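Local coordinates for metagenomic carboxyl esterase MGS0156 (Uncultured organism, PDB 5D8M), which probably hydrolyses carboxylic ester bonds, using an alpha/beta-hydrolase fold, at residues Y117-T122 with A330-V335; D163-L168 with H237-R242. One frame throughout, in Å; residues are numbered along the deposited sequence.

Contact 1 (Y117-T122 with A330-V335); sequences YGYATT and AIARYV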
ATOM      1  N   TYR A 117       8.146 -19.296  -5.680  1.00 15.70           N
ATOM      2  CA  TYR A 117       8.426 -18.927  -7.063  1.00 20.27           C
ATOM      3  C   TYR A 117       9.609 -17.990  -7.246  1.00 16.02           C
ATOM      4  O   TYR A 117       9.691 -17.293  -8.258  1.00 16.69           O
ATOM      5  CB  TYR A 117       7.176 -18.328  -7.707  1.00 15.87           C
ATOM      6  CG  TYR A 117       6.134 -19.391  -7.924  1.00 16.42           C
ATOM      7  CD1 TYR A 117       6.342 -20.400  -8.852  1.00 17.52           C
ATOM      8  CD2 TYR A 117       4.966 -19.417  -7.170  1.00 18.35           C
ATOM      9  CE1 TYR A 117       5.405 -21.398  -9.048  1.00 24.17           C
ATOM     10  CE2 TYR A 117       4.010 -20.417  -7.356  1.00 18.22           C
ATOM     11  CZ  TYR A 117       4.234 -21.397  -8.299  1.00 22.46           C
ATOM     12  OH  TYR A 117       3.291 -22.385  -8.501  1.00 23.85           O
ATOM     13  N   GLY A 118      10.524 -17.995  -6.282  1.00 18.24           N
ATOM     14  CA  GLY A 118      11.854 -17.422  -6.464  1.00 17.69           C
ATOM     15  C   GLY A 118      12.018 -15.991  -5.998  1.00 19.50           C
ATOM     16  O   GLY A 118      13.039 -15.363  -6.264  1.00 20.62           O
ATOM     17  N   TYR A 119      11.012 -15.460  -5.310  1.00 19.48           N
ATOM     18  CA  TYR A 119      11.098 -14.101  -4.807  1.00 17.39           C
ATOM     19  C   TYR A 119      11.368 -14.141  -3.301  1.00 21.15           C
ATOM     20  O   TYR A 119      10.539 -14.641  -2.525  1.00 20.25           O
ATOM     21  CB  TYR A 119       9.813 -13.317  -5.126  1.00 16.04           C
ATOM     22  CG  TYR A 119       9.539 -13.229  -6.621  1.00 17.52           C
ATOM     23  CD1 TYR A 119      10.234 -12.324  -7.411  1.00 19.25           C
ATOM     24  CD2 TYR A 119       8.600 -14.062  -7.243  1.00 18.02           C
ATOM     25  CE1 TYR A 119      10.016 -12.230  -8.789  1.00 14.48           C
ATOM     26  CE2 TYR A 119       8.367 -13.976  -8.630  1.00 16.36           C
ATOM     27  CZ  TYR A 119       9.088 -13.051  -9.387  1.00 17.69           C
ATOM     28  OH  TYR A 119       8.886 -12.927 -10.743  1.00 16.45           O
ATOM     29  N   ALA A 120      12.527 -13.630  -2.890  1.00 17.74           N
ATOM     30  CA  ALA A 120      12.835 -13.509  -1.458  1.00 17.45           C
ATOM     31  C   ALA A 120      11.995 -12.387  -0.839  1.00 14.61           C
ATOM     32  O   ALA A 120      11.569 -11.464  -1.536  1.00 13.25           O
ATOM     33  CB  ALA A 120      14.349 -13.244  -1.241  1.00 18.44           C
ATOM     34  N   THR A 121      11.727 -12.479   0.463  1.00 12.80           N
ATOM     35  CA  THR A 121      10.962 -11.427   1.130  1.00 16.10           C
ATOM     36  C   THR A 121      11.603 -11.044   2.454  1.00 15.15           C
ATOM     37  O   THR A 121      12.095 -11.898   3.189  1.00 14.37           O
ATOM     38  CB  THR A 121       9.494 -11.849   1.421  1.00 15.81           C
ATOM     39  OG1 THR A 121       9.467 -12.928   2.361  1.00 16.78           O
ATOM     40  CG2 THR A 121       8.799 -12.302   0.157  1.00 19.74           C
ATOM     41  N   THR A 122      11.572  -9.759   2.749  1.00 14.54           N
ATOM     42  CA  THR A 122      11.988  -9.233   4.040  1.00 16.23           C
ATOM     43  C   THR A 122      10.879  -8.334   4.556  1.00 14.61           C
ATOM     44  O   THR A 122      10.401  -7.492   3.821  1.00 16.14           O
ATOM     45  CB  THR A 122      13.297  -8.423   3.927  1.00 18.89           C
ATOM     46  OG1 THR A 122      14.376  -9.308   3.646  1.00 19.32           O
ATOM     47  CG2 THR A 122      13.581  -7.673   5.210  1.00 19.79           C
ATOM     48  N   ALA A 330       1.560 -11.637  -8.431  1.00 11.04           N
ATOM     49  CA  ALA A 330       1.344 -10.848  -9.640  1.00 11.96           C
ATOM     50  C   ALA A 330       2.196  -9.577  -9.622  1.00 13.39           C
ATOM     51  O   ALA A 330       2.791  -9.198 -10.643  1.00 13.42           O
ATOM     52  CB  ALA A 330      -0.166 -10.494  -9.809  1.00 10.18           C
ATOM     53  N   ILE A 331       2.256  -8.922  -8.468  1.00  9.74           N
ATOM     54  CA  ILE A 331       3.103  -7.742  -8.328  1.00 12.46           C
ATOM     55  C   ILE A 331       4.557  -8.085  -8.681  1.00 11.78           C
ATOM     56  O   ILE A 331       5.147  -7.414  -9.529  1.00 13.05           O
ATOM     57  CB  ILE A 331       3.035  -7.167  -6.896  1.00 11.52           C
ATOM     58  CG1 ILE A 331       1.665  -6.525  -6.639  1.00 12.58           C
ATOM     59  CG2 ILE A 331       4.214  -6.198  -6.610  1.00 11.73           C
ATOM     60  CD1 ILE A 331       1.438  -6.284  -5.148  1.00 11.27           C
ATOM     61  N   ALA A 332       5.111  -9.117  -8.043  1.00  9.33           N
ATOM     62  CA  ALA A 332       6.490  -9.545  -8.290  1.00 13.93           C
ATOM     63  C   ALA A 332       6.747  -9.858  -9.758  1.00 14.57           C
ATOM     64  O   ALA A 332       7.784  -9.493 -10.292  1.00 16.95           O
ATOM     65  CB  ALA A 332       6.850 -10.786  -7.421  1.00 10.72           C
ATOM     66  N   ARG A 333       5.828 -10.579 -10.394  1.00 15.02           N
ATOM     67  CA  ARG A 333       6.005 -10.975 -11.784  1.00 18.06           C
ATOM     68  C   ARG A 333       5.867  -9.790 -12.740  1.00 16.20           C
ATOM     69  O   ARG A 333       6.590  -9.724 -13.738  1.00 13.31           O
ATOM     70  CB  ARG A 333       5.014 -12.085 -12.170  1.00 13.25           C
ATOM     71  CG  ARG A 333       5.303 -13.418 -11.453  1.00 13.46           C
ATOM     72  CD  ARG A 333       4.656 -14.560 -12.191  1.00 18.15           C
ATOM     73  NE  ARG A 333       4.637 -15.808 -11.434  1.00 18.16           N
ATOM     74  CZ  ARG A 333       5.597 -16.725 -11.468  1.00 19.95           C
ATOM     75  NH1 ARG A 333       6.694 -16.544 -12.215  1.00 18.32           N
ATOM     76  NH2 ARG A 333       5.452 -17.830 -10.756  1.00 17.71           N
ATOM     77  N   TYR A 334       4.955  -8.862 -12.439  1.00 11.55           N
ATOM     78  CA  TYR A 334       4.782  -7.659 -13.276  1.00 13.77           C
ATOM     79  C   TYR A 334       6.056  -6.821 -13.222  1.00 14.00           C
ATOM     80  O   TYR A 334       6.576  -6.387 -14.257  1.00 13.58           O
ATOM     81  CB  TYR A 334       3.571  -6.799 -12.826  1.00 12.90           C
ATOM     82  CG  TYR A 334       3.304  -5.634 -13.764  1.00 15.18           C
ATOM     83  CD1 TYR A 334       4.111  -4.487 -13.741  1.00 12.20           C
ATOM     84  CD2 TYR A 334       2.257  -5.677 -14.680  1.00 14.35           C
ATOM     85  CE1 TYR A 334       3.888  -3.433 -14.613  1.00 15.40           C
ATOM     86  CE2 TYR A 334       2.029  -4.610 -15.552  1.00 16.64           C
ATOM     87  CZ  TYR A 334       2.851  -3.498 -15.509  1.00 15.02           C
ATOM     88  OH  TYR A 334       2.649  -2.457 -16.379  1.00 15.94           O
ATOM     89  N   VAL A 335       6.562  -6.583 -12.015  1.00 11.43           N
ATOM     90  CA  VAL A 335       7.736  -5.718 -11.872  1.00 11.93           C
ATOM     91  C   VAL A 335       8.978  -6.364 -12.489  1.00 15.94           C
ATOM     92  O   VAL A 335       9.729  -5.705 -13.229  1.00 17.40           O
ATOM     93  CB  VAL A 335       7.997  -5.353 -10.384  1.00 14.55           C
ATOM     94  CG1 VAL A 335       9.270  -4.518 -10.248  1.00 12.18           C
ATOM     95  CG2 VAL A 335       6.812  -4.574  -9.832  1.00 12.71           C
TER
HETATM   96  O   HOH W   1       8.303 -14.149 -13.057  1.00 21.96           O
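Tyr-119 and Ala-332 meet ring to methyl where the turn leading into edge strand 120-123 of a parallel, alpha/beta-hydrolase-type sheet meets the C-terminal helix 324-338. With Arg-333 from the same helix, they account for most of the 226 Å² buried here. The evidence for a CH-pi contact is direct: Ala-332 CB stands 3.5 Å from the centroid of the Tyr-119 ring and only 1° off its normal, so the methyl sits over the centre of the face rather than toward one side.

Farther out on the same ring, the hydroxyl reaches the next helical residue, Tyr-119 OH lying 3.6 Å from Arg-333 CA. A water bridges the polar ends, donating to Tyr-119 OH at 2.7 Å and accepting from Arg-333 NH1 at 3.0 Å; Glu-336 also hydrogen-bonds that hydroxyl. Losing the ring to an alanine here would probably uncover the Ala-332 methyl and leave both the bridging water and Glu-336 without their phenolic partner.

Arg-333 has CG beside its backbone N (chi1 -68°) and then runs extended from CG to NE, which carries the guanidinium off the helix to the Tyr-117 ring. Its charge is met by a salt bridge from NE to Glu-329, while NH1 also bonds Gly-81 O. Gly-118, with positive phi, is the C-prime residue of the Schellman motif ending helix 111-116, and on either side of it in sequence Tyr-117 and Tyr-119 both point their CB atoms toward helix 324-338. The ring and guanidinium planes are 60° apart, so this is not a parallel stack: Arg-333 NH2 alone comes over one face of Tyr-117, off centre, at 3.3 Å from Tyr-117 CG.

Contact 2 (D163-L168 with H237-R242); sequences DVLEAL and HRLPAR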
ATOM      1  N   ASP A 163       6.480   6.442   4.026  1.00  9.56           N
ATOM      2  CA  ASP A 163       7.714   6.174   4.764  1.00  8.04           C
ATOM      3  C   ASP A 163       8.849   5.884   3.744  1.00  9.20           C
ATOM      4  O   ASP A 163       9.937   6.436   3.835  1.00  9.64           O
ATOM      5  CB  ASP A 163       7.557   4.977   5.721  1.00 11.83           C
ATOM      6  CG  ASP A 163       6.667   5.266   6.940  1.00 18.83           C
ATOM      7  OD1 ASP A 163       6.279   6.441   7.204  1.00 19.19           O
ATOM      8  OD2 ASP A 163       6.365   4.274   7.659  1.00 18.85           O
ATOM      9  N   VAL A 164       8.576   5.042   2.744  1.00 11.46           N
ATOM     10  CA  VAL A 164       9.598   4.675   1.756  1.00  8.01           C
ATOM     11  C   VAL A 164       9.930   5.842   0.814  1.00 11.91           C
ATOM     12  O   VAL A 164      11.107   6.107   0.555  1.00 13.94           O
ATOM     13  CB  VAL A 164       9.166   3.424   0.935  1.00 10.12           C
ATOM     14  CG1 VAL A 164      10.072   3.206  -0.278  1.00  8.18           C
ATOM     15  CG2 VAL A 164       9.214   2.168   1.820  1.00  9.65           C
ATOM     16  N   LEU A 165       8.917   6.562   0.327  1.00 10.50           N
ATOM     17  CA  LEU A 165       9.188   7.711  -0.549  1.00 13.08           C
ATOM     18  C   LEU A 165      10.037   8.771   0.169  1.00 12.90           C
ATOM     19  O   LEU A 165      10.949   9.352  -0.423  1.00 13.85           O
ATOM     20  CB  LEU A 165       7.877   8.346  -1.050  1.00 14.05           C
ATOM     21  CG  LEU A 165       7.033   7.503  -2.020  1.00 17.42           C
ATOM     22  CD1 LEU A 165       5.841   8.304  -2.627  1.00 16.04           C
ATOM     23  CD2 LEU A 165       7.907   6.877  -3.130  1.00 13.15           C
ATOM     24  N   GLU A 166       9.739   9.033   1.435  1.00 10.36           N
ATOM     25  CA  GLU A 166      10.542   9.997   2.171  1.00 14.41           C
ATOM     26  C   GLU A 166      11.975   9.491   2.320  1.00 13.01           C
ATOM     27  O   GLU A 166      12.920  10.271   2.258  1.00 15.25           O
ATOM     28  CB  GLU A 166       9.921  10.295   3.544  1.00 17.58           C
ATOM     29  CG  GLU A 166       8.532  10.976   3.403  1.00 22.35           C
ATOM     30  CD  GLU A 166       8.162  11.952   4.531  1.00 26.29           C
ATOM     31  OE1 GLU A 166       8.943  12.135   5.500  1.00 29.71           O
ATOM     32  OE2 GLU A 166       7.066  12.547   4.431  1.00 25.87           O
ATOM     33  N   ALA A 167      12.130   8.185   2.506  1.00 10.93           N
ATOM     34  CA  ALA A 167      13.467   7.591   2.590  1.00 12.38           C
ATOM     35  C   ALA A 167      14.230   7.778   1.266  1.00 12.10           C
ATOM     36  O   ALA A 167      15.392   8.178   1.252  1.00 13.45           O
ATOM     37  CB  ALA A 167      13.360   6.109   2.954  1.00 11.09           C
ATOM     38  N   LEU A 168      13.567   7.513   0.149  1.00 14.11           N
ATOM     39  CA  LEU A 168      14.220   7.626  -1.174  1.00 16.59           C
ATOM     40  C   LEU A 168      14.659   9.056  -1.453  1.00 16.52           C
ATOM     41  O   LEU A 168      15.698   9.303  -2.035  1.00 14.67           O
ATOM     42  CB  LEU A 168      13.272   7.135  -2.275  1.00 19.01           C
ATOM     43  CG  LEU A 168      13.024   5.627  -2.187  1.00 22.82           C
ATOM     44  CD1 LEU A 168      12.015   5.203  -3.203  1.00 23.05           C
ATOM     45  CD2 LEU A 168      14.339   4.890  -2.435  1.00 24.72           C
ATOM     46  N   HIS A 237       9.527  17.921  -3.690  1.00 22.62           N
ATOM     47  CA  HIS A 237      10.594  16.956  -3.936  1.00 21.96           C
ATOM     48  C   HIS A 237      10.288  16.055  -5.111  1.00 22.05           C
ATOM     49  O   HIS A 237       9.319  15.312  -5.088  1.00 22.22           O
ATOM     50  CB  HIS A 237      10.845  16.084  -2.685  1.00 22.64           C
ATOM     51  CG  HIS A 237      11.133  16.879  -1.453  1.00 23.53           C
ATOM     52  ND1 HIS A 237      12.364  17.441  -1.203  1.00 28.20           N
ATOM     53  CD2 HIS A 237      10.341  17.234  -0.416  1.00 28.14           C
ATOM     54  CE1 HIS A 237      12.323  18.104  -0.063  1.00 30.09           C
ATOM     55  NE2 HIS A 237      11.106  17.993   0.439  1.00 31.04           N
ATOM     56  N   ARG A 238      11.136  16.098  -6.126  1.00 21.97           N
ATOM     57  CA  ARG A 238      11.091  15.107  -7.179  1.00 23.16           C
ATOM     58  C   ARG A 238      11.351  13.713  -6.611  1.00 24.97           C
ATOM     59  O   ARG A 238      12.258  13.530  -5.801  1.00 29.76           O
ATOM     60  CB  ARG A 238      12.128  15.428  -8.257  1.00 26.43           C
ATOM     61  CG  ARG A 238      11.567  16.147  -9.443  1.00 37.56           C
ATOM     62  N   LEU A 239      10.567  12.725  -7.021  1.00 23.07           N
ATOM     63  CA  LEU A 239      10.890  11.354  -6.646  1.00 21.25           C
ATOM     64  C   LEU A 239      12.069  10.919  -7.506  1.00 23.99           C
ATOM     65  O   LEU A 239      12.148  11.311  -8.665  1.00 26.26           O
ATOM     66  CB  LEU A 239       9.697  10.434  -6.841  1.00 23.52           C
ATOM     67  CG  LEU A 239       8.447  10.818  -6.043  1.00 23.40           C
ATOM     68  CD1 LEU A 239       7.349   9.817  -6.328  1.00 21.47           C
ATOM     69  CD2 LEU A 239       8.759  10.843  -4.534  1.00 20.93           C
ATOM     70  N   PRO A 240      13.015  10.149  -6.935  1.00 23.62           N
ATOM     71  CA  PRO A 240      14.186   9.737  -7.734  1.00 29.14           C
ATOM     72  C   PRO A 240      13.778   9.030  -9.024  1.00 27.88           C
ATOM     73  O   PRO A 240      13.031   8.063  -8.962  1.00 21.43           O
ATOM     74  CB  PRO A 240      14.935   8.778  -6.802  1.00 28.60           C
ATOM     75  CG  PRO A 240      14.572   9.259  -5.416  1.00 27.24           C
ATOM     76  CD  PRO A 240      13.150   9.781  -5.514  1.00 24.58           C
ATOM     77  N   ALA A 241      14.279   9.510 -10.157  1.00 27.81           N
ATOM     78  CA  ALA A 241      13.851   9.044 -11.474  1.00 32.23           C
ATOM     79  C   ALA A 241      14.326   7.642 -11.854  1.00 29.92           C
ATOM     80  O   ALA A 241      13.697   6.991 -12.680  1.00 30.03           O
ATOM     81  CB  ALA A 241      14.328  10.035 -12.546  1.00 37.04           C
ATOM     82  N   ARG A 242      15.443   7.190 -11.301  1.00 22.02           N
ATOM     83  CA  ARG A 242      15.961   5.887 -11.681  1.00 31.56           C
ATOM     84  C   ARG A 242      15.173   4.731 -11.020  1.00 28.77           C
ATOM     85  O   ARG A 242      15.282   3.576 -11.440  1.00 26.02           O
ATOM     86  CB  ARG A 242      17.447   5.783 -11.337  1.00 38.16           C
ATOM     87  CG  ARG A 242      17.764   5.901  -9.846  1.00 46.28           C
ATOM     88  CD  ARG A 242      19.110   5.206  -9.500  1.00 50.06           C
ATOM     89  NE  ARG A 242      19.117   3.802  -9.924  1.00 49.42           N
ATOM     90  CZ  ARG A 242      18.452   2.836  -9.289  1.00 45.80           C
ATOM     91  NH1 ARG A 242      17.739   3.132  -8.217  1.00 37.73           N
ATOM     92  NH2 ARG A 242      18.488   1.582  -9.728  1.00 46.29           N
TER
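Leu-165 and Leu-168 of helix 159-170 meet Leu-239 and Pro-240 in a small apolar contact, made where the loop after helix 227-236 passes over that helix on its way into strand 244-248. Helix 159-170 directly follows strand 151-157, the place of the nucleophile elbow in alpha/beta hydrolases. One helical turn separates the two leucines, and each meets one loop residue: the nearest CA pairs are Leu-165 with Leu-239 and Leu-168 with Pro-240.

The first pair touches by branch ends, Leu-165 CD1 lying 4.3 Å from Leu-239 CD1. The second is closer to the backbone. Leu-168 CB is 4.0 Å from Pro-240 CG, and the same ring carbon approaches the helix carbonyl, Leu-168 O to Pro-240 CG being 3.6 Å. Beyond CB, the Leu-168 side chain goes on to strand 178-184, touching Val-181. Tyr-245 packs on both Leu-165 and Leu-239, and its hydroxyl bonds Pro-240 O.

Since carbon surfaces and a single carbonyl O make up the contact, with 176 Å² buried on both sides together, it is probably held by dispersion and the exclusion of water, without directional bonds to fix its register.

Overall arrangement
From the N terminus the chain first reaches residues 117-122, a turn and the start of edge strand 120-123; contact 1 closes only when helix 324-338 arrives, 208 residues later. Within that long loop lies the whole of contact 2, a shorter closure of 69 residues from helix 159-170 to the segment before strand 244-248. The two loops therefore nest and do not cross. Contact 1 ties the turn before the edge strand to the C-terminal helix, whereas contact 2 joins a helix following inner strand 151-157 to the loop that enters strand 244-248. Their centres are 21 Å apart, and their nearest atoms, about 10 Å apart, do not touch.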